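PDB 6HLX: AgaA from Rhizobium radiobacter, which binds the opine agropinic acid as the periplasmic solute-binding protein of an ABC transporter, for import into the bacterium. Local coordinates for residues E199-K207 and I214-I225; F449-A457 and N467-S476. One frame throughout, in Å; residues are numbered along the deposited sequence.

Interaction 1 (E199-K207 and I214-I225). With G9Z (agropinic acid), chain E; EDO (1,2-ethanediol), chain B.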
loop_
_atom_site.group_PDB
_atom_site.type_symbol
_atom_site.label_atom_id
_atom_site.label_comp_id
_atom_site.label_asym_id
_atom_site.label_seq_id
_atom_site.Cartn_x
_atom_site.Cartn_y
_atom_site.Cartn_z
ATOM N N GLU A 199 0.579 -16.534 11.707
ATOM C CA GLU A 199 1.735 -16.682 10.799
ATOM C C GLU A 199 2.472 -18.013 10.944
ATOM O O GLU A 199 3.035 -18.511 9.953
ATOM C CB GLU A 199 2.700 -15.483 10.887
ATOM C CG GLU A 199 3.298 -15.255 12.262
ATOM C CD GLU A 199 3.726 -13.812 12.462
ATOM O OE1 GLU A 199 4.947 -13.587 12.623
ATOM O OE2 GLU A 199 2.856 -12.907 12.430
ATOM N N ASN A 200 2.416 -18.625 12.133
ATOM C CA ASN A 200 3.031 -19.948 12.328
ATOM C C ASN A 200 2.256 -21.009 11.557
ATOM O O ASN A 200 2.880 -21.854 10.889
ATOM C CB ASN A 200 3.190 -20.297 13.805
ATOM C CG ASN A 200 4.143 -19.335 14.465
ATOM O OD1 ASN A 200 5.277 -19.155 14.018
ATOM N ND2 ASN A 200 3.692 -18.637 15.494
ATOM N N THR A 201 0.896 -20.932 11.567
ATOM C CA THR A 201 0.108 -21.871 10.757
ATOM C C THR A 201 0.397 -21.631 9.255
ATOM O O THR A 201 0.425 -22.592 8.475
ATOM C CB THR A 201 -1.414 -21.784 11.021
ATOM O OG1 THR A 201 -1.936 -20.572 10.469
ATOM C CG2 THR A 201 -1.762 -21.921 12.489
ATOM N N ARG A 202 0.609 -20.353 8.866
ATOM C CA ARG A 202 0.893 -20.029 7.471
ATOM C C ARG A 202 2.214 -20.667 7.002
ATOM O O ARG A 202 2.243 -21.303 5.943
ATOM C CB ARG A 202 0.890 -18.513 7.261
ATOM C CG ARG A 202 0.931 -18.137 5.797
ATOM C CD ARG A 202 0.552 -16.682 5.571
ATOM N NE ARG A 202 1.500 -15.711 6.146
ATOM C CZ ARG A 202 1.308 -15.024 7.268
ATOM N NH1 ARG A 202 0.227 -15.250 8.022
ATOM N NH2 ARG A 202 2.207 -14.129 7.669
ATOM N N VAL A 203 3.290 -20.493 7.794
ATOM C CA VAL A 203 4.607 -21.074 7.496
ATOM C C VAL A 203 4.488 -22.601 7.503
ATOM O O VAL A 203 4.983 -23.268 6.568
ATOM C CB VAL A 203 5.667 -20.565 8.492
ATOM C CG1 VAL A 203 6.964 -21.368 8.389
ATOM C CG2 VAL A 203 5.934 -19.083 8.269
ATOM N N ASN A 204 3.777 -23.151 8.510
ATOM C CA ASN A 204 3.598 -24.614 8.571
ATOM C C ASN A 204 2.826 -25.171 7.364
ATOM O O ASN A 204 3.118 -26.279 6.902
ATOM C CB ASN A 204 2.945 -25.043 9.872
ATOM C CG ASN A 204 3.277 -26.490 10.205
ATOM O OD1 ASN A 204 4.441 -26.928 10.143
ATOM N ND2 ASN A 204 2.268 -27.274 10.547
ATOM N N ALA A 205 1.860 -24.398 6.833
ATOM C CA ALA A 205 1.116 -24.827 5.642
ATOM C C ALA A 205 2.062 -24.964 4.443
ATOM O O ALA A 205 1.900 -25.894 3.653
ATOM C CB ALA A 205 0.016 -23.833 5.314
ATOM N N LEU A 206 3.042 -24.044 4.307
ATOM C CA LEU A 206 4.020 -24.164 3.226
ATOM C C LEU A 206 4.960 -25.364 3.457
ATOM O O LEU A 206 5.152 -26.190 2.559
ATOM C CB LEU A 206 4.854 -22.880 3.074
ATOM C CG LEU A 206 5.778 -22.912 1.826
ATOM C CD1 LEU A 206 4.980 -22.682 0.521
ATOM C CD2 LEU A 206 6.935 -21.959 1.993
ATOM N N LYS A 207 5.539 -25.456 4.649
ATOM C CA LYS A 207 6.497 -26.526 4.961
ATOM C C LYS A 207 5.888 -27.923 4.947
ATOM O O LYS A 207 6.583 -28.880 4.621
ATOM C CB LYS A 207 7.174 -26.273 6.298
ATOM C CG LYS A 207 8.107 -25.074 6.322
ATOM C CD LYS A 207 8.830 -25.048 7.644
ATOM C CE LYS A 207 9.665 -23.818 7.802
ATOM N NZ LYS A 207 9.802 -23.458 9.240
ATOM N N ILE A 214 3.196 -18.522 -0.018
ATOM C CA ILE A 214 2.724 -17.773 1.147
ATOM C C ILE A 214 3.244 -16.356 1.088
ATOM O O ILE A 214 4.355 -16.130 0.597
ATOM C CB ILE A 214 3.016 -18.416 2.534
ATOM C CG1 ILE A 214 4.561 -18.566 2.814
ATOM C CG2 ILE A 214 2.244 -19.735 2.718
ATOM C CD1 ILE A 214 4.925 -18.795 4.317
ATOM N N ASP A 215 2.488 -15.409 1.638
ATOM C CA ASP A 215 3.008 -14.030 1.735
ATOM C C ASP A 215 3.380 -13.697 3.187
ATOM O O ASP A 215 3.192 -14.529 4.084
ATOM C CB ASP A 215 2.056 -13.002 1.105
ATOM C CG ASP A 215 0.720 -12.806 1.757
ATOM O OD1 ASP A 215 0.503 -13.363 2.861
ATOM O OD2 ASP A 215 -0.103 -12.055 1.193
ATOM N N TYR A 216 3.951 -12.492 3.425
ATOM C CA TYR A 216 4.369 -12.052 4.754
ATOM C C TYR A 216 5.157 -13.139 5.510
ATOM O O TYR A 216 4.777 -13.551 6.600
ATOM C CB TYR A 216 3.158 -11.567 5.562
ATOM C CG TYR A 216 2.705 -10.178 5.184
ATOM C CD1 TYR A 216 1.763 -9.982 4.176
ATOM C CD2 TYR A 216 3.130 -9.064 5.903
ATOM C CE1 TYR A 216 1.313 -8.706 3.838
ATOM C CE2 TYR A 216 2.676 -7.778 5.583
ATOM C CZ TYR A 216 1.768 -7.603 4.546
ATOM O OH TYR A 216 1.286 -6.338 4.242
ATOM N N VAL A 217 6.236 -13.645 4.895
ATOM C CA VAL A 217 7.048 -14.664 5.563
ATOM C C VAL A 217 7.646 -14.000 6.802
ATOM O O VAL A 217 8.309 -12.959 6.662
ATOM C CB VAL A 217 8.176 -15.189 4.637
ATOM C CG1 VAL A 217 9.109 -16.129 5.396
ATOM C CG2 VAL A 217 7.585 -15.862 3.396
ATOM N N PRO A 218 7.426 -14.550 8.010
ATOM C CA PRO A 218 8.007 -13.910 9.214
ATOM C C PRO A 218 9.531 -13.944 9.183
ATOM O O PRO A 218 10.115 -14.914 8.694
ATOM C CB PRO A 218 7.462 -14.749 10.372
ATOM C CG PRO A 218 6.266 -15.472 9.797
ATOM C CD PRO A 218 6.638 -15.743 8.367
ATOM N N ALA A 219 10.171 -12.880 9.705
ATOM C CA ALA A 219 11.641 -12.770 9.749
ATOM C C ALA A 219 12.286 -13.966 10.446
ATOM O O ALA A 219 13.336 -14.421 10.000
ATOM C CB ALA A 219 12.047 -11.475 10.455
ATOM N N LYS A 220 11.653 -14.514 11.498
ATOM C CA LYS A 220 12.252 -15.664 12.207
ATOM C C LYS A 220 12.321 -16.951 11.352
ATOM O O LYS A 220 13.113 -17.853 11.662
ATOM C CB LYS A 220 11.540 -15.935 13.540
ATOM C CG LYS A 220 10.120 -16.447 13.376
ATOM C CD LYS A 220 9.511 -16.948 14.678
ATOM C CE LYS A 220 8.391 -17.923 14.390
ATOM N NZ LYS A 220 7.349 -17.351 13.474
ATOM N N ASP A 221 11.473 -17.047 10.312
ATOM C CA ASP A 221 11.416 -18.242 9.447
ATOM C C ASP A 221 12.131 -18.073 8.093
ATOM O O ASP A 221 12.247 -19.043 7.342
ATOM C CB ASP A 221 9.944 -18.637 9.208
ATOM C CG ASP A 221 9.163 -18.881 10.487
ATOM O OD1 ASP A 221 9.475 -19.859 11.195
ATOM O OD2 ASP A 221 8.260 -18.084 10.787
ATOM N N ALA A 222 12.547 -16.842 7.756
ATOM C CA ALA A 222 13.135 -16.538 6.455
ATOM C C ALA A 222 14.356 -17.391 6.096
ATOM O O ALA A 222 14.387 -17.944 4.998
ATOM C CB ALA A 222 13.456 -15.048 6.346
ATOM N N ALA A 223 15.319 -17.564 7.030
ATOM C CA ALA A 223 16.534 -18.367 6.779
ATOM C C ALA A 223 16.238 -19.832 6.485
ATOM O O ALA A 223 16.758 -20.365 5.499
ATOM C CB ALA A 223 17.504 -18.250 7.944
ATOM N N ASP A 224 15.399 -20.479 7.321
ATOM C CA ASP A 224 14.985 -21.881 7.154
ATOM C C ASP A 224 14.311 -22.063 5.792
ATOM O O ASP A 224 14.594 -23.030 5.092
ATOM C CB ASP A 224 14.012 -22.267 8.296
ATOM C CG ASP A 224 13.434 -23.684 8.315
ATOM O OD1 ASP A 224 13.913 -24.544 7.535
ATOM O OD2 ASP A 224 12.525 -23.937 9.132
ATOM N N ILE A 225 13.420 -21.130 5.416
ATOM C CA ILE A 225 12.713 -21.213 4.139
ATOM C C ILE A 225 13.677 -21.034 2.952
ATOM O O ILE A 225 13.602 -21.808 1.994
ATOM C CB ILE A 225 11.511 -20.238 4.123
ATOM C CG1 ILE A 225 10.381 -20.791 5.035
ATOM C CG2 ILE A 225 11.017 -19.982 2.683
ATOM C CD1 ILE A 225 9.299 -19.822 5.422
HETATM O OAM G9Z E . -2.051 -4.926 4.942
HETATM C CAB G9Z E . -1.208 -4.912 5.849
HETATM C CAC G9Z E . -1.142 -5.908 6.844
HETATM C CB G9Z E . 0.060 -5.523 7.761
HETATM C CA G9Z E . 0.501 -4.151 7.279
HETATM C C G9Z E . 1.909 -4.122 7.026
HETATM O O G9Z E . 2.334 -4.517 5.906
HETATM N N G9Z E . -0.350 -3.899 6.070
HETATM C CAG G9Z E . -0.184 -2.710 5.149
HETATM C CAH G9Z E . -0.855 -1.473 5.749
HETATM O OAP G9Z E . -0.157 -1.170 6.956
HETATM C CAI G9Z E . -0.816 -0.264 4.810
HETATM O OAQ G9Z E . -1.133 -0.701 3.464
HETATM C CAJ G9Z E . -1.880 0.813 5.209
HETATM O OAR G9Z E . -1.807 1.922 4.295
HETATM C CAK G9Z E . -1.836 1.317 6.672
HETATM O OAT G9Z E . -3.031 2.070 6.957
HETATM C CAL G9Z E . -0.567 2.126 6.982
HETATM O OAS G9Z E . -0.522 2.450 8.389
HETATM O OXT G9Z E . 2.667 -3.732 7.956
HETATM C C1 EDO B . 8.006 -10.095 10.093
HETATM O O1 EDO B . 9.129 -9.984 9.289
HETATM C C2 EDO B . 8.264 -11.058 11.248
HETATM O O2 EDO B . 8.984 -10.448 12.275
HETATM O O HOH W 1 7.141 -14.564 13.803
HETATM O O HOH W 2 7.127 -20.653 12.402
#
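Arg202 of helix 199-207 reaches over to the backbone of the turn at Asp215 and Tyr216 and grips two successive carbonyls. Its CG stands anti to the backbone N, and a bend at chi3 (65°) swings the guanidinium round. NH2 gives the straighter bond, 2.8 Å to Tyr216 O and in the guanidinium plane; NE bonds Asp215 O at 2.9 Å with the oxygen tilted out of that plane. With NH1 bonded to Tyr196 O, backbone carbonyls fix the group's rotation. The Tyr216 ring leaves the helix almost perpendicular to the guanidinium, and its OH donates a hydrogen bond to carboxylate atom O of agropinic acid at 2.7 Å and is also bonded to Thr23. The helix thus acts from the second shell, holding the turn that presents a pocket tyrosine, within a periplasmic binding protein lobe whose sheet runs through strands 213-214 and 456-459. Behind Arg202 the packing is apolar. Ile214 lays CG2 against the arginine CG and turns CD1 toward Val203, whose two methyls divide the work: CG2 presses on Pro218 CD at a tight 3.4 Å, while CG1 meets Ile225 CD1. The Pro218 ring slides past Glu199, whose OE2 is bonded to Ser333 N. At the outer margin Lys220, bent at chi4, crosses Asn200 at about a right angle and donates from NZ to OD1 at 2.8 Å, while the same ammonium bridges to Asp221 OD2 on its syn side. One water links Glu199 OE1 to Lys220 NZ, and another joins Asn200 OD1 to Asp221 OD1. Farther along, the extended Lys207 places NZ above the carboxylate plane of Asp224 in a salt bridge to OD2 (2.8 Å).

Interaction 2 (F449-A457 and N467-S476). With G9Z (agropinic acid), chain E.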
loop_
_atom_site.group_PDB
_atom_site.type_symbol
_atom_site.label_atom_id
_atom_site.label_comp_id
_atom_site.label_asym_id
_atom_site.label_seq_id
_atom_site.Cartn_x
_atom_site.Cartn_y
_atom_site.Cartn_z
ATOM N N PHE A 449 11.235 4.601 11.445
ATOM C CA PHE A 449 12.223 3.906 12.261
ATOM C C PHE A 449 13.119 2.953 11.530
ATOM O O PHE A 449 14.289 2.855 11.903
ATOM C CB PHE A 449 11.525 3.146 13.404
ATOM C CG PHE A 449 10.838 4.065 14.396
ATOM C CD1 PHE A 449 11.501 5.172 14.918
ATOM C CD2 PHE A 449 9.522 3.829 14.787
ATOM C CE1 PHE A 449 10.859 6.025 15.838
ATOM C CE2 PHE A 449 8.887 4.677 15.705
ATOM C CZ PHE A 449 9.557 5.768 16.213
ATOM N N MET A 450 12.593 2.216 10.528
ATOM C CA MET A 450 13.419 1.214 9.859
ATOM C C MET A 450 12.868 0.784 8.516
ATOM O O MET A 450 11.659 0.912 8.281
ATOM C CB MET A 450 13.530 -0.044 10.756
ATOM C CG MET A 450 12.187 -0.713 11.016
ATOM S SD MET A 450 12.299 -2.291 11.848
ATOM C CE MET A 450 12.847 -3.350 10.474
ATOM N N TRP A 451 13.748 0.239 7.664
ATOM C CA TRP A 451 13.369 -0.377 6.386
ATOM C C TRP A 451 13.250 -1.857 6.756
ATOM O O TRP A 451 14.131 -2.396 7.464
ATOM C CB TRP A 451 14.491 -0.271 5.347
ATOM C CG TRP A 451 14.732 1.113 4.855
ATOM C CD1 TRP A 451 15.819 1.894 5.115
ATOM C CD2 TRP A 451 13.861 1.892 4.017
ATOM N NE1 TRP A 451 15.696 3.105 4.465
ATOM C CE2 TRP A 451 14.513 3.122 3.770
ATOM C CE3 TRP A 451 12.624 1.640 3.395
ATOM C CZ2 TRP A 451 13.940 4.126 2.984
ATOM C CZ3 TRP A 451 12.069 2.626 2.581
ATOM C CH2 TRP A 451 12.723 3.856 2.392
ATOM N N ARG A 452 12.200 -2.525 6.299
ATOM C CA ARG A 452 12.056 -3.951 6.635
ATOM C C ARG A 452 12.128 -4.836 5.391
ATOM O O ARG A 452 11.859 -4.370 4.278
ATOM C CB ARG A 452 10.726 -4.215 7.379
ATOM C CG ARG A 452 9.484 -4.057 6.497
ATOM C CD ARG A 452 8.190 -4.349 7.250
ATOM N NE ARG A 452 7.151 -4.859 6.352
ATOM C CZ ARG A 452 5.876 -4.481 6.381
ATOM N NH1 ARG A 452 5.467 -3.563 7.251
ATOM N NH2 ARG A 452 4.995 -5.034 5.560
ATOM N N GLU A 453 12.394 -6.132 5.593
ATOM C CA GLU A 453 12.308 -7.101 4.492
ATOM C C GLU A 453 10.823 -7.477 4.334
ATOM O O GLU A 453 10.082 -7.550 5.327
ATOM C CB GLU A 453 13.087 -8.377 4.827
ATOM C CG GLU A 453 14.589 -8.150 4.872
ATOM C CD GLU A 453 15.395 -9.430 4.900
ATOM O OE1 GLU A 453 16.639 -9.339 5.005
ATOM O OE2 GLU A 453 14.790 -10.525 4.821
ATOM N N GLN A 454 10.398 -7.729 3.099
ATOM C CA GLN A 454 9.022 -8.128 2.791
ATOM C C GLN A 454 9.185 -9.308 1.852
ATOM O O GLN A 454 9.564 -9.138 0.690
ATOM C CB GLN A 454 8.256 -6.968 2.134
ATOM C CG GLN A 454 6.791 -7.330 1.798
ATOM C CD GLN A 454 5.924 -7.521 3.033
ATOM O OE1 GLN A 454 6.238 -7.041 4.119
ATOM N NE2 GLN A 454 4.806 -8.216 2.885
ATOM N N ASN A 455 9.005 -10.519 2.386
ATOM C CA ASN A 455 9.323 -11.709 1.617
ATOM C C ASN A 455 8.116 -12.588 1.357
ATOM O O ASN A 455 7.179 -12.625 2.164
ATOM C CB ASN A 455 10.380 -12.524 2.393
ATOM C CG ASN A 455 11.643 -11.726 2.692
ATOM O OD1 ASN A 455 12.105 -10.942 1.870
ATOM N ND2 ASN A 455 12.212 -11.877 3.865
ATOM N N TYR A 456 8.156 -13.281 0.209
ATOM C CA TYR A 456 7.220 -14.346 -0.163
ATOM C C TYR A 456 8.018 -15.639 -0.097
ATOM O O TYR A 456 9.262 -15.630 -0.132
ATOM C CB TYR A 456 6.727 -14.202 -1.623
ATOM C CG TYR A 456 5.699 -13.109 -1.790
ATOM C CD1 TYR A 456 6.088 -11.780 -1.960
ATOM C CD2 TYR A 456 4.334 -13.389 -1.721
ATOM C CE1 TYR A 456 5.146 -10.765 -2.106
ATOM C CE2 TYR A 456 3.381 -12.378 -1.854
ATOM C CZ TYR A 456 3.797 -11.065 -2.040
ATOM O OH TYR A 456 2.896 -10.033 -2.130
ATOM N N ALA A 457 7.305 -16.761 -0.068
ATOM C CA ALA A 457 7.970 -18.047 -0.169
ATOM C C ALA A 457 7.152 -18.921 -1.080
ATOM O O ALA A 457 5.920 -18.816 -1.099
ATOM C CB ALA A 457 8.126 -18.691 1.190
ATOM N N ASN A 467 8.158 -11.106 -6.564
ATOM C CA ASN A 467 8.044 -10.185 -5.419
ATOM C C ASN A 467 8.500 -8.847 -6.059
ATOM O O ASN A 467 9.699 -8.649 -6.321
ATOM C CB ASN A 467 8.978 -10.604 -4.277
ATOM C CG ASN A 467 8.752 -9.754 -3.041
ATOM O OD1 ASN A 467 8.078 -8.718 -3.094
ATOM N ND2 ASN A 467 9.300 -10.185 -1.915
ATOM N N MET A 468 7.528 -8.001 -6.431
ATOM C CA MET A 468 7.767 -6.803 -7.246
ATOM C C MET A 468 8.653 -5.771 -6.532
ATOM O O MET A 468 8.731 -5.756 -5.298
ATOM C CB MET A 468 6.465 -6.239 -7.812
ATOM C CG MET A 468 5.959 -7.148 -8.980
ATOM S SD MET A 468 4.260 -6.815 -9.513
ATOM C CE MET A 468 4.355 -5.070 -9.929
ATOM N N PRO A 469 9.461 -5.035 -7.318
ATOM C CA PRO A 469 10.583 -4.297 -6.718
ATOM C C PRO A 469 10.246 -3.097 -5.839
ATOM O O PRO A 469 9.331 -2.340 -6.149
ATOM C CB PRO A 469 11.442 -3.890 -7.921
ATOM C CG PRO A 469 10.527 -3.919 -9.089
ATOM C CD PRO A 469 9.568 -5.058 -8.796
ATOM N N GLY A 470 11.038 -2.943 -4.771
ATOM C CA GLY A 470 10.967 -1.814 -3.842
ATOM C C GLY A 470 9.558 -1.567 -3.346
ATOM O O GLY A 470 8.920 -2.487 -2.839
ATOM N N PHE A 471 9.030 -0.347 -3.594
ATOM C CA PHE A 471 7.676 0.043 -3.163
ATOM C C PHE A 471 6.539 -0.736 -3.829
ATOM O O PHE A 471 5.380 -0.576 -3.425
ATOM C CB PHE A 471 7.474 1.558 -3.409
ATOM C CG PHE A 471 8.064 2.501 -2.392
ATOM C CD1 PHE A 471 8.589 2.025 -1.187
ATOM C CD2 PHE A 471 8.109 3.874 -2.639
ATOM C CE1 PHE A 471 9.095 2.919 -0.224
ATOM C CE2 PHE A 471 8.629 4.760 -1.683
ATOM C CZ PHE A 471 9.103 4.279 -0.480
ATOM N N LEU A 472 6.828 -1.548 -4.854
ATOM C CA LEU A 472 5.766 -2.300 -5.545
ATOM C C LEU A 472 5.476 -3.649 -4.911
ATOM O O LEU A 472 4.613 -4.388 -5.417
ATOM C CB LEU A 472 6.116 -2.497 -7.033
ATOM C CG LEU A 472 6.177 -1.220 -7.843
ATOM C CD1 LEU A 472 6.647 -1.503 -9.216
ATOM C CD2 LEU A 472 4.815 -0.543 -7.884
ATOM N N THR A 473 6.163 -3.997 -3.796
ATOM C CA THR A 473 5.973 -5.341 -3.214
ATOM C C THR A 473 4.508 -5.674 -2.879
ATOM O O THR A 473 4.094 -6.819 -3.107
ATOM C CB THR A 473 6.904 -5.597 -2.017
ATOM O OG1 THR A 473 6.722 -6.948 -1.549
ATOM C CG2 THR A 473 6.684 -4.605 -0.862
ATOM N N PHE A 474 3.717 -4.710 -2.388
ATOM C CA PHE A 474 2.313 -5.005 -2.044
ATOM C C PHE A 474 1.413 -5.275 -3.274
ATOM O O PHE A 474 0.261 -5.694 -3.106
ATOM C CB PHE A 474 1.703 -3.919 -1.154
ATOM C CG PHE A 474 2.294 -3.753 0.232
ATOM C CD1 PHE A 474 3.099 -4.746 0.797
ATOM C CD2 PHE A 474 1.996 -2.630 1.002
ATOM C CE1 PHE A 474 3.605 -4.607 2.098
ATOM C CE2 PHE A 474 2.531 -2.480 2.295
ATOM C CZ PHE A 474 3.329 -3.466 2.831
ATOM N N GLN A 475 1.936 -4.987 -4.493
ATOM C CA GLN A 475 1.209 -5.235 -5.749
ATOM C C GLN A 475 1.666 -6.530 -6.411
ATOM O O GLN A 475 1.269 -6.804 -7.550
ATOM C CB GLN A 475 1.384 -4.064 -6.727
ATOM C CG GLN A 475 0.790 -2.764 -6.176
ATOM C CD GLN A 475 0.710 -1.711 -7.244
ATOM O OE1 GLN A 475 0.800 -2.014 -8.426
ATOM N NE2 GLN A 475 0.543 -0.459 -6.838
ATOM N N SER A 476 2.497 -7.330 -5.724
ATOM C CA SER A 476 3.049 -8.578 -6.286
ATOM C C SER A 476 1.993 -9.561 -6.791
ATOM O O SER A 476 2.294 -10.371 -7.689
ATOM C CB SER A 476 3.976 -9.274 -5.293
ATOM O OG SER A 476 5.098 -8.462 -4.980
HETATM O OAM G9Z E . -2.051 -4.926 4.942
HETATM C CAB G9Z E . -1.208 -4.912 5.849
HETATM C CAC G9Z E . -1.142 -5.908 6.844
HETATM C CB G9Z E . 0.060 -5.523 7.761
HETATM C CA G9Z E . 0.501 -4.151 7.279
HETATM C C G9Z E . 1.909 -4.122 7.026
HETATM O O G9Z E . 2.334 -4.517 5.906
HETATM N N G9Z E . -0.350 -3.899 6.070
HETATM C CAG G9Z E . -0.184 -2.710 5.149
HETATM C CAH G9Z E . -0.855 -1.473 5.749
HETATM O OAP G9Z E . -0.157 -1.170 6.956
HETATM C CAI G9Z E . -0.816 -0.264 4.810
HETATM O OAQ G9Z E . -1.133 -0.701 3.464
HETATM C CAJ G9Z E . -1.880 0.813 5.209
HETATM O OAR G9Z E . -1.807 1.922 4.295
HETATM C CAK G9Z E . -1.836 1.317 6.672
HETATM O OAT G9Z E . -3.031 2.070 6.957
HETATM C CAL G9Z E . -0.567 2.126 6.982
HETATM O OAS G9Z E . -0.522 2.450 8.389
HETATM O OXT G9Z E . 2.667 -3.732 7.956
HETATM O O HOH W 3 4.272 -8.160 -0.305
#
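Arg452 and Phe474 meet beside the carboxylate of agropinic acid, with Arg452 NH2 3.6 Å from Phe474 CZ and in the plane of the ring, at its edge. The guanidinium takes the carboxylate with two nitrogens: NH2 bonds ligand atom O at 2.7 Å, almost straight, and NH1 bonds OXT at 2.9 Å. Phe474 CZ touches the same ligand O, and CE2 lies near the ligand's CAG.

Gln454 sets the arginine's rotation. Its OE1 accepts from both NE and NH2, side-on and in the guanidinium plane; the NH2 bond, 2.8 Å long, comes from above the carbonyl plane of the amide. Gln454 CG, anti to the backbone N, lies 3.4 Å from Thr473 OG1, and a bend at chi2 (69°) then turns the amide back to Arg452, upright against the Phe474 ring edge (planes 87° apart). A water bonded to Gln454 NE2, Thr473 OG1 and Tyr456 OH fills in behind.

Farther out, Asn467 ND2 donates to Gln454 O at 2.8 Å, with the acceptor in its amide plane, and also reaches Leu234 O; Asn467 OD1 receives Thr473 OG1 on a lone pair. The Asn467 amide sits at the edge of the Tyr456 ring, while Tyr456 OH rests 3.4 Å from Ser476 CB. Ser476 OG donates to Thr473 O and accepts from Met468 N, tying the 3-10 segment 471-476 back to the backbone at Met468. The whole is a bidentate arginine-carboxylate pairing in the ligand site of a family 5 periplasmic binding protein, carried by the segment that passes from strand 446-451 of one sheet to strand 456-459 of another.

Overall arrangement
From the N terminus, interaction 1 comes first: helix 199-207 is followed by a short connection, and segment 214-225, which starts at the end of strand 213-214, folds back on the helix, closing a small loop. The chain then adds edge strand 231-234 to the seven-stranded sheet, builds most of the six-stranded sheet with its helices, and returns along 446-451 to 456-459; interaction 2 closes a second loop when 467-476 packs back on 449-457. The two loops lie in series, neither nesting nor crossing. They nevertheless meet in space: Ile214 pairs with Ala457 and Val217 with Asn455, probably by backbone hydrogen bonds, and Tyr216 packs on Gln454. Segment 449-457 joins the two sheets, and both contacts reach agropinic acid.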